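Local coordinates for protein dihydroorotate dehydrogenase (Schistosoma mansoni, PDB 6UY4) that probably catalyses the quinone-dependent oxidation of (S)-dihydroorotate to orotate in de novo pyrimidine synthesis, using FMN as cofactor, at residues A[114-119]-A[171-176]; A[146-151]-A[188-193]; A[263-268]-A[324-329]. One frame throughout, in Å; residues are numbered along the deposited sequence.

Interaction 1 (A[114-119]-A[171-176]); sequences TVTPNP and GCNKTS. With FMN (flavin mononucleotide), chain G.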
loop_
_atom_site.group_PDB
_atom_site.type_symbol
_atom_site.label_atom_id
_atom_site.label_comp_id
_atom_site.label_asym_id
_atom_site.label_seq_id
_atom_site.Cartn_x
_atom_site.Cartn_y
_atom_site.Cartn_z
ATOM N N THR A 114 -7.390 -1.202 2.348
ATOM C CA THR A 114 -7.876 -2.572 2.200
ATOM C C THR A 114 -9.383 -2.673 2.429
ATOM O O THR A 114 -9.913 -2.107 3.385
ATOM C CB THR A 114 -7.147 -3.516 3.183
ATOM O OG1 THR A 114 -5.778 -3.663 2.782
ATOM C CG2 THR A 114 -7.807 -4.883 3.222
ATOM N N VAL A 115 -10.066 -3.396 1.542
ATOM C CA VAL A 115 -11.514 -3.557 1.584
ATOM C C VAL A 115 -11.837 -4.957 2.087
ATOM O O VAL A 115 -11.292 -5.947 1.582
ATOM C CB VAL A 115 -12.149 -3.313 0.203
ATOM C CG1 VAL A 115 -13.666 -3.367 0.298
ATOM C CG2 VAL A 115 -11.690 -1.981 -0.364
ATOM N N THR A 116 -12.719 -5.036 3.076
ATOM C CA THR A 116 -13.233 -6.278 3.630
ATOM C C THR A 116 -14.631 -6.554 3.095
ATOM O O THR A 116 -15.316 -5.641 2.623
ATOM C CB THR A 116 -13.266 -6.204 5.161
ATOM O OG1 THR A 116 -14.029 -5.063 5.572
ATOM C CG2 THR A 116 -11.853 -6.099 5.723
ATOM N N PRO A 117 -15.089 -7.817 3.131
ATOM C CA PRO A 117 -16.443 -8.122 2.641
ATOM C C PRO A 117 -17.531 -7.354 3.375
ATOM O O PRO A 117 -18.319 -6.636 2.750
ATOM C CB PRO A 117 -16.566 -9.633 2.878
ATOM C CG PRO A 117 -15.167 -10.126 2.820
ATOM C CD PRO A 117 -14.331 -9.043 3.442
ATOM N N ASN A 118 -17.588 -7.500 4.706
ATOM C CA ASN A 118 -18.565 -6.755 5.485
ATOM C C ASN A 118 -17.959 -5.452 5.997
ATOM O O ASN A 118 -16.744 -5.365 6.203
ATOM C CB ASN A 118 -19.051 -7.588 6.667
ATOM C CG ASN A 118 -19.675 -8.901 6.239
ATOM O OD1 ASN A 118 -20.386 -8.967 5.236
ATOM N ND2 ASN A 118 -19.407 -9.957 6.999
ATOM N N PRO A 119 -18.779 -4.421 6.196
ATOM C CA PRO A 119 -18.270 -3.183 6.804
ATOM C C PRO A 119 -17.689 -3.458 8.185
ATOM O O PRO A 119 -18.300 -4.141 9.010
ATOM C CB PRO A 119 -19.511 -2.287 6.874
ATOM C CG PRO A 119 -20.414 -2.810 5.803
ATOM C CD PRO A 119 -20.182 -4.294 5.767
ATOM N N GLY A 171 -9.098 -7.791 1.634
ATOM C CA GLY A 171 -8.842 -8.282 2.972
ATOM C C GLY A 171 -10.014 -9.096 3.485
ATOM O O GLY A 171 -11.018 -9.274 2.795
ATOM N N CYS A 172 -9.864 -9.585 4.713
ATOM C CA CYS A 172 -10.886 -10.386 5.366
ATOM C C CYS A 172 -11.370 -9.690 6.632
ATOM O O CYS A 172 -10.671 -8.857 7.216
ATOM C CB CYS A 172 -10.362 -11.787 5.711
ATOM S SG CYS A 172 -9.038 -11.806 6.937
ATOM N N ASN A 173 -12.581 -10.043 7.049
ATOM C CA ASN A 173 -13.142 -9.487 8.269
ATOM C C ASN A 173 -12.478 -10.107 9.496
ATOM O O ASN A 173 -11.866 -11.176 9.436
ATOM C CB ASN A 173 -14.654 -9.712 8.317
ATOM C CG ASN A 173 -15.413 -8.756 7.419
ATOM O OD1 ASN A 173 -16.035 -9.165 6.437
ATOM N ND2 ASN A 173 -15.372 -7.471 7.754
ATOM N N LYS A 174 -12.603 -9.407 10.626
ATOM C CA LYS A 174 -12.021 -9.900 11.870
ATOM C C LYS A 174 -12.753 -11.142 12.366
ATOM O O LYS A 174 -12.121 -12.106 12.812
ATOM C CB LYS A 174 -12.046 -8.800 12.932
ATOM C CG LYS A 174 -11.397 -9.178 14.255
ATOM C CD LYS A 174 -11.547 -8.056 15.275
ATOM C CE LYS A 174 -10.859 -8.396 16.589
ATOM N NZ LYS A 174 -9.384 -8.535 16.429
ATOM N N THR A 175 -14.082 -11.138 12.287
ATOM C CA THR A 175 -14.908 -12.246 12.741
ATOM C C THR A 175 -15.174 -13.269 11.642
ATOM O O THR A 175 -16.175 -13.991 11.708
ATOM C CB THR A 175 -16.233 -11.717 13.292
ATOM O OG1 THR A 175 -17.074 -11.312 12.205
ATOM C CG2 THR A 175 -15.984 -10.518 14.193
ATOM N N SER A 176 -14.303 -13.347 10.641
ATOM C CA SER A 176 -14.542 -14.224 9.504
ATOM C C SER A 176 -14.300 -15.681 9.877
ATOM O O SER A 176 -13.358 -16.008 10.605
ATOM C CB SER A 176 -13.642 -13.830 8.335
ATOM O OG SER A 176 -13.809 -14.719 7.244
HETATM N N1 FMN G . -1.286 -1.498 3.562
HETATM C C2 FMN G . -2.253 -2.355 3.073
HETATM O O2 FMN G . -1.937 -3.267 2.311
HETATM N N3 FMN G . -3.574 -2.191 3.436
HETATM C C4 FMN G . -3.936 -1.171 4.291
HETATM O O4 FMN G . -5.114 -1.026 4.615
HETATM C C4A FMN G . -2.967 -0.306 4.786
HETATM N N5 FMN G . -3.323 0.715 5.642
HETATM C C5A FMN G . -2.361 1.575 6.130
HETATM C C6 FMN G . -2.728 2.604 6.990
HETATM C C7 FMN G . -1.765 3.472 7.489
HETATM C C7M FMN G . -2.167 4.580 8.418
HETATM C C8 FMN G . -0.431 3.312 7.125
HETATM C C8M FMN G . 0.611 4.249 7.661
HETATM C C9 FMN G . -0.066 2.281 6.264
HETATM C C9A FMN G . -1.028 1.410 5.763
HETATM N N10 FMN G . -0.673 0.385 4.903
HETATM C C10 FMN G . -1.639 -0.474 4.418
HETATM C "C1'" FMN G . 0.755 0.181 4.496
HETATM C "C2'" FMN G . 1.086 1.018 3.266
HETATM O "O2'" FMN G . 0.172 0.731 2.231
HETATM C "C3'" FMN G . 2.495 0.723 2.771
HETATM O "O3'" FMN G . 2.655 -0.668 2.605
HETATM C "C4'" FMN G . 3.566 1.243 3.725
HETATM O "O4'" FMN G . 3.064 2.300 4.514
HETATM C "C5'" FMN G . 4.743 1.743 2.905
HETATM O "O5'" FMN G . 5.641 2.465 3.709
HETATM P P FMN G . 5.844 4.033 3.418
HETATM O O1P FMN G . 6.903 4.552 4.358
HETATM O O2P FMN G . 6.252 4.253 1.980
HETATM O O3P FMN G . 4.545 4.745 3.696
#
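The side-chain amide of N173 reads the backbone of N118 with both of its ends, just beyond the C-terminal edges of two neighbouring parallel strands of the TIM barrel. N173 OD1 accepts from N118 N at 2.9 Å, the donor lying in the carbonyl plane on a lone pair. N173 ND2 gives an almost straight bond (176°) to N118 O at 3.0 Å. That carbonyl oxygen is gripped twice, because T116 OG1 also donates to N118 O, at 2.8 Å, and the two donors come from opposite faces of the carbonyl plane. With two bonds on one amide, the rotation of N173 about CB-CG is fixed. The CD atom of P117 packs against N173 OD1, and T116 CG2 rests against the carbonyl oxygen of C172.

Nearer the barrel the backbones themselves join, G171 N donating to V115 O at 2.9 Å. G171 carries no side chain, and the methyl CG2 of T114 lies over its backbone, 3.6 Å from G171 N. A chi1 of -69° sets T114 OG1 beside the backbone nitrogen, on the flavin side, and leaves CG2 facing G171.

In the second shell, D182 OD2 of helix 179-190 accepts from N173 N, the backbone nitrogen of the residue that carries the amide. N169 is hydrogen-bonded to the hydroxyl of T114, whose own peptide link to the preceding residue is cis. T114 meets the flavin edge with two bonds: T114 N donates to FMN O4 at 3.2 Å, and FMN N3 donates to T114 OG1 at 2.7 Å.

Interaction 2 (A[146-151]-A[188-193]); sequences DGHDAV and RKFGEV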
loop_
_atom_site.group_PDB
_atom_site.type_symbol
_atom_site.label_atom_id
_atom_site.label_comp_id
_atom_site.label_asym_id
_atom_site.label_seq_id
_atom_site.Cartn_x
_atom_site.Cartn_y
_atom_site.Cartn_z
ATOM N N ASP A 146 -15.489 0.075 4.561
ATOM C CA ASP A 146 -16.927 0.233 4.389
ATOM C C ASP A 146 -17.593 -0.990 3.770
ATOM O O ASP A 146 -18.801 -0.955 3.515
ATOM C CB ASP A 146 -17.222 1.466 3.528
ATOM C CG ASP A 146 -16.870 2.764 4.227
ATOM O OD1 ASP A 146 -16.407 2.709 5.386
ATOM O OD2 ASP A 146 -17.059 3.838 3.617
ATOM N N GLY A 147 -16.845 -2.058 3.521
ATOM C CA GLY A 147 -17.394 -3.266 2.942
ATOM C C GLY A 147 -17.229 -3.313 1.433
ATOM O O GLY A 147 -16.866 -2.334 0.775
ATOM N N HIS A 148 -17.508 -4.496 0.880
ATOM C CA HIS A 148 -17.380 -4.692 -0.561
ATOM C C HIS A 148 -18.363 -3.817 -1.328
ATOM O O HIS A 148 -17.989 -3.145 -2.296
ATOM C CB HIS A 148 -17.594 -6.163 -0.915
ATOM C CG HIS A 148 -16.387 -7.021 -0.702
ATOM N ND1 HIS A 148 -15.184 -6.515 -0.259
ATOM C CD2 HIS A 148 -16.196 -8.350 -0.874
ATOM C CE1 HIS A 148 -14.304 -7.497 -0.165
ATOM N NE2 HIS A 148 -14.894 -8.621 -0.532
ATOM N N ASP A 149 -19.628 -3.806 -0.902
ATOM C CA ASP A 149 -20.673 -3.153 -1.685
ATOM C C ASP A 149 -20.491 -1.641 -1.723
ATOM O O ASP A 149 -20.656 -1.018 -2.779
ATOM C CB ASP A 149 -22.045 -3.516 -1.119
ATOM C CG ASP A 149 -22.311 -5.007 -1.148
ATOM O OD1 ASP A 149 -21.413 -5.763 -1.574
ATOM O OD2 ASP A 149 -23.418 -5.424 -0.746
ATOM N N ALA A 150 -20.158 -1.029 -0.584
ATOM C CA ALA A 150 -20.016 0.424 -0.544
ATOM C C ALA A 150 -18.844 0.890 -1.400
ATOM O O ALA A 150 -18.948 1.895 -2.112
ATOM C CB ALA A 150 -19.851 0.897 0.899
ATOM N N VAL A 151 -17.722 0.169 -1.349
ATOM C CA VAL A 151 -16.560 0.558 -2.141
ATOM C C VAL A 151 -16.769 0.220 -3.612
ATOM O O VAL A 151 -16.304 0.951 -4.496
ATOM C CB VAL A 151 -15.288 -0.105 -1.580
ATOM C CG1 VAL A 151 -14.061 0.331 -2.367
ATOM C CG2 VAL A 151 -15.123 0.234 -0.107
ATOM N N ARG A 188 -13.892 -11.974 -6.799
ATOM C CA ARG A 188 -15.085 -12.012 -7.639
ATOM C C ARG A 188 -15.809 -10.672 -7.654
ATOM O O ARG A 188 -16.490 -10.349 -8.634
ATOM C CB ARG A 188 -16.025 -13.121 -7.162
ATOM N N LYS A 189 -15.669 -9.878 -6.591
ATOM C CA LYS A 189 -16.408 -8.622 -6.493
ATOM C C LYS A 189 -15.763 -7.516 -7.320
ATOM O O LYS A 189 -16.463 -6.776 -8.021
ATOM C CB LYS A 189 -16.516 -8.191 -5.030
ATOM C CG LYS A 189 -17.418 -6.989 -4.793
ATOM C CD LYS A 189 -18.882 -7.350 -4.990
ATOM C CE LYS A 189 -19.794 -6.187 -4.631
ATOM N NZ LYS A 189 -21.233 -6.565 -4.708
ATOM N N PHE A 190 -14.439 -7.384 -7.253
ATOM C CA PHE A 190 -13.732 -6.290 -7.904
ATOM C C PHE A 190 -12.924 -6.726 -9.118
ATOM O O PHE A 190 -12.275 -5.882 -9.745
ATOM C CB PHE A 190 -12.804 -5.593 -6.901
ATOM C CG PHE A 190 -13.515 -5.036 -5.703
ATOM C CD1 PHE A 190 -14.150 -3.807 -5.769
ATOM C CD2 PHE A 190 -13.543 -5.738 -4.510
ATOM C CE1 PHE A 190 -14.804 -3.291 -4.666
ATOM C CE2 PHE A 190 -14.195 -5.226 -3.403
ATOM C CZ PHE A 190 -14.826 -4.000 -3.482
ATOM N N GLY A 191 -12.946 -8.012 -9.472
ATOM C CA GLY A 191 -12.127 -8.493 -10.571
ATOM C C GLY A 191 -12.504 -7.933 -11.927
ATOM O O GLY A 191 -11.672 -7.938 -12.840
ATOM N N GLU A 192 -13.735 -7.449 -12.080
ATOM C CA GLU A 192 -14.189 -6.931 -13.365
ATOM C C GLU A 192 -13.921 -5.442 -13.539
ATOM O O GLU A 192 -13.781 -4.977 -14.675
ATOM C CB GLU A 192 -15.686 -7.202 -13.543
ATOM C CG GLU A 192 -16.058 -8.676 -13.567
ATOM C CD GLU A 192 -15.647 -9.365 -14.853
ATOM O OE1 GLU A 192 -15.328 -8.661 -15.834
ATOM O OE2 GLU A 192 -15.644 -10.613 -14.883
ATOM N N VAL A 193 -13.845 -4.685 -12.446
ATOM C CA VAL A 193 -13.685 -3.239 -12.525
ATOM C C VAL A 193 -12.274 -2.772 -12.183
ATOM O O VAL A 193 -11.877 -1.686 -12.631
ATOM C CB VAL A 193 -14.713 -2.514 -11.631
ATOM C CG1 VAL A 193 -16.130 -2.864 -12.060
ATOM C CG2 VAL A 193 -14.488 -2.861 -10.165
#
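F190 points the edge of its ring into the face of H148, a T-shaped pair with centroids 5.3 Å apart and planes at 88°. The touching atom is F190 CE2, which stands 3.5 Å from H148 ND1. Next to it, F190 CZ reaches the backbone oxygen H148 O at 3.5 Å. V151 completes this side, its backbone carbon near the plane of the F190 ring and V151 CG1 at 4.4 Å from F190 CE1. With chi1 at -59°, F190 sends its ring beside its own backbone nitrogen and across to helix 147-153. V115 of strand 109-115 and V168 and L170 of strand 165-170 also lie against the ring, and this inner half of the contact is buried.

The outer half is looser. K189 lays CB and CG obliquely along H148, K189 CG coming 4.0 Å from H148 CB, and the same CG sits over one face of the neighbouring F190 ring, toward its rim. A bend at chi2 (71°) then carries the chain across to D149, which it meets at about a right angle. The closing salt bridge, K189 NZ to D149 OD1 at 3.2 Å, is weak as a hydrogen bond, and D149 is exposed to solvent.

The T-shaped pair on the strand side and the ion pair toward solvent join helices 147-153 and 179-190, which flank strand 165-170 in sequence and belong to the outer layer of a TIM barrel.

Interaction 3 (A[263-268]-A[324-329]); sequences TRIDGM and GAIPLI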
loop_
_atom_site.group_PDB
_atom_site.type_symbol
_atom_site.label_atom_id
_atom_site.label_comp_id
_atom_site.label_asym_id
_atom_site.label_seq_id
_atom_site.Cartn_x
_atom_site.Cartn_y
_atom_site.Cartn_z
ATOM N N THR A 263 -0.168 -22.504 -8.916
ATOM C CA THR A 263 -0.602 -21.337 -8.148
ATOM C C THR A 263 0.275 -20.134 -8.483
ATOM O O THR A 263 0.824 -19.470 -7.604
ATOM C CB THR A 263 -0.573 -21.620 -6.647
ATOM O OG1 THR A 263 0.697 -22.180 -6.290
ATOM C CG2 THR A 263 -1.683 -22.588 -6.255
ATOM N N ARG A 264 0.413 -19.838 -9.772
ATOM C CA ARG A 264 1.275 -18.754 -10.226
ATOM C C ARG A 264 0.505 -17.438 -10.214
ATOM O O ARG A 264 -0.517 -17.303 -10.895
ATOM C CB ARG A 264 1.820 -19.037 -11.624
ATOM C CG ARG A 264 2.737 -17.945 -12.141
ATOM C CD ARG A 264 3.375 -18.327 -13.460
ATOM N NE ARG A 264 4.300 -17.297 -13.922
ATOM C CZ ARG A 264 5.571 -17.213 -13.544
ATOM N NH1 ARG A 264 6.070 -18.100 -12.694
ATOM N NH2 ARG A 264 6.341 -16.242 -14.013
ATOM N N ILE A 265 1.005 -16.469 -9.449
ATOM C CA ILE A 265 0.416 -15.135 -9.410
ATOM C C ILE A 265 1.071 -14.275 -10.482
ATOM O O ILE A 265 1.867 -14.767 -11.290
ATOM C CB ILE A 265 0.568 -14.496 -8.019
ATOM C CG1 ILE A 265 2.046 -14.294 -7.687
ATOM C CG2 ILE A 265 -0.110 -15.354 -6.963
ATOM C CD1 ILE A 265 2.278 -13.543 -6.403
ATOM N N ASP A 266 0.751 -12.980 -10.489
ATOM C CA ASP A 266 1.209 -12.078 -11.534
ATOM C C ASP A 266 2.235 -11.056 -11.068
ATOM O O ASP A 266 2.892 -10.442 -11.913
ATOM C CB ASP A 266 0.014 -11.337 -12.151
ATOM C CG ASP A 266 -0.980 -12.278 -12.799
ATOM O OD1 ASP A 266 -0.577 -13.038 -13.704
ATOM O OD2 ASP A 266 -2.160 -12.273 -12.390
ATOM N N GLY A 267 2.388 -10.859 -9.766
ATOM C CA GLY A 267 3.343 -9.889 -9.265
ATOM C C GLY A 267 3.279 -9.839 -7.756
ATOM O O GLY A 267 2.375 -10.401 -7.128
ATOM N N MET A 268 4.258 -9.150 -7.177
ATOM C CA MET A 268 4.366 -9.030 -5.732
ATOM C C MET A 268 4.633 -7.581 -5.350
ATOM O O MET A 268 5.167 -6.793 -6.134
ATOM C CB MET A 268 5.473 -9.931 -5.170
ATOM C CG MET A 268 5.203 -11.415 -5.327
ATOM S SD MET A 268 6.488 -12.432 -4.578
ATOM C CE MET A 268 6.439 -11.835 -2.890
ATOM N N GLY A 324 13.466 -12.365 -11.505
ATOM C CA GLY A 324 12.839 -11.351 -12.328
ATOM C C GLY A 324 11.689 -11.837 -13.178
ATOM O O GLY A 324 11.393 -11.228 -14.208
ATOM N N ALA A 325 11.021 -12.918 -12.770
ATOM C CA ALA A 325 9.965 -13.492 -13.597
ATOM C C ALA A 325 8.677 -12.678 -13.530
ATOM O O ALA A 325 7.962 -12.566 -14.532
ATOM C CB ALA A 325 9.700 -14.938 -13.180
ATOM N N ILE A 326 8.362 -12.107 -12.371
ATOM C CA ILE A 326 7.116 -11.364 -12.200
ATOM C C ILE A 326 7.425 -9.923 -11.806
ATOM O O ILE A 326 8.446 -9.665 -11.153
ATOM C CB ILE A 326 6.204 -12.040 -11.163
ATOM C CG1 ILE A 326 6.937 -12.221 -9.833
ATOM C CG2 ILE A 326 5.702 -13.379 -11.688
ATOM C CD1 ILE A 326 6.082 -12.835 -8.742
ATOM N N PRO A 327 6.590 -8.960 -12.194
ATOM C CA PRO A 327 6.828 -7.569 -11.792
ATOM C C PRO A 327 6.736 -7.394 -10.283
ATOM O O PRO A 327 6.007 -8.108 -9.592
ATOM C CB PRO A 327 5.715 -6.796 -12.509
ATOM C CG PRO A 327 5.320 -7.670 -13.651
ATOM C CD PRO A 327 5.484 -9.074 -13.160
ATOM N N LEU A 328 7.489 -6.422 -9.777
ATOM C CA LEU A 328 7.524 -6.115 -8.356
ATOM C C LEU A 328 7.224 -4.638 -8.142
ATOM O O LEU A 328 7.554 -3.792 -8.975
ATOM C CB LEU A 328 8.883 -6.464 -7.741
ATOM C CG LEU A 328 9.334 -7.916 -7.899
ATOM C CD1 LEU A 328 10.710 -8.111 -7.288
ATOM C CD2 LEU A 328 8.325 -8.860 -7.267
ATOM N N ILE A 329 6.593 -4.340 -7.010
ATOM C CA ILE A 329 6.252 -2.975 -6.626
ATOM C C ILE A 329 6.980 -2.671 -5.325
ATOM O O ILE A 329 6.630 -3.210 -4.267
ATOM C CB ILE A 329 4.739 -2.776 -6.476
ATOM C CG1 ILE A 329 4.031 -3.045 -7.806
ATOM C CG2 ILE A 329 4.435 -1.371 -5.983
ATOM C CD1 ILE A 329 2.542 -2.757 -7.775
#
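The guanidinium of R264 has I326 CG2 over one face and A325 CB at its edge, in the plane of the group. R264 NH2 makes both contacts, 3.7 Å from I326 CG2 and 3.7 Å from A325 CB. An extended chain from CG to NE, with CG anti to the backbone nitrogen, carries the group this far, and the R264 and I326 side chains run antiparallel past one another. NH1 has a different partner, a weak hydrogen bond to the carbonyl oxygen of L259 at the end of helix 248-259.

Past this partly exposed rim the two segments become adjacent parallel strands of the TIM barrel, 267-270 and 328-331, with M268 bridged to L328. M268 N donates to P327 O at 3.2 Å, and M268 O receives I329 N at 3.0 Å. The same oxygen takes a CA-H...O contact from L328.

On the face bearing M268 and L328, L328 CD2 packs on M268 CB at 3.7 Å, beneath V318, L315 and S319 of helix 305-321. I326 adds to this layer from the loop before its strand: CG1 stands between the backbone nitrogen and the carbonyl carbon (chi1 55°), directing I326 CD1 to M268 CG at 3.8 Å and, more distantly, to I265 CG1. D266 meets the 324-329 segment through its backbone, D266 O lying 3.2 Å from P327 CD, while D266 OD2 accepts from I238 N and forms a salt bridge with R229.

All three contacts belong to one TIM barrel, and interactions 1 and 2 form a continuous patch. Their centres are about 12 Å apart and their segments alternate along the chain: 114-119, 146-151, 171-176, 188-193. P117 O and H148 N, 3.0 Å apart, probably share a hydrogen bond that joins the loop after strand 109-115 to helix 147-153. Interaction 3 comes later in sequence; its centre is about 25 Å and 23 Å from those of interactions 1 and 2, and it touches neither. Interactions 1 and 3 still reach the same parallel sheet: the former follows strand C-terminal ends, where FMN binds, while the latter lies where strands begin.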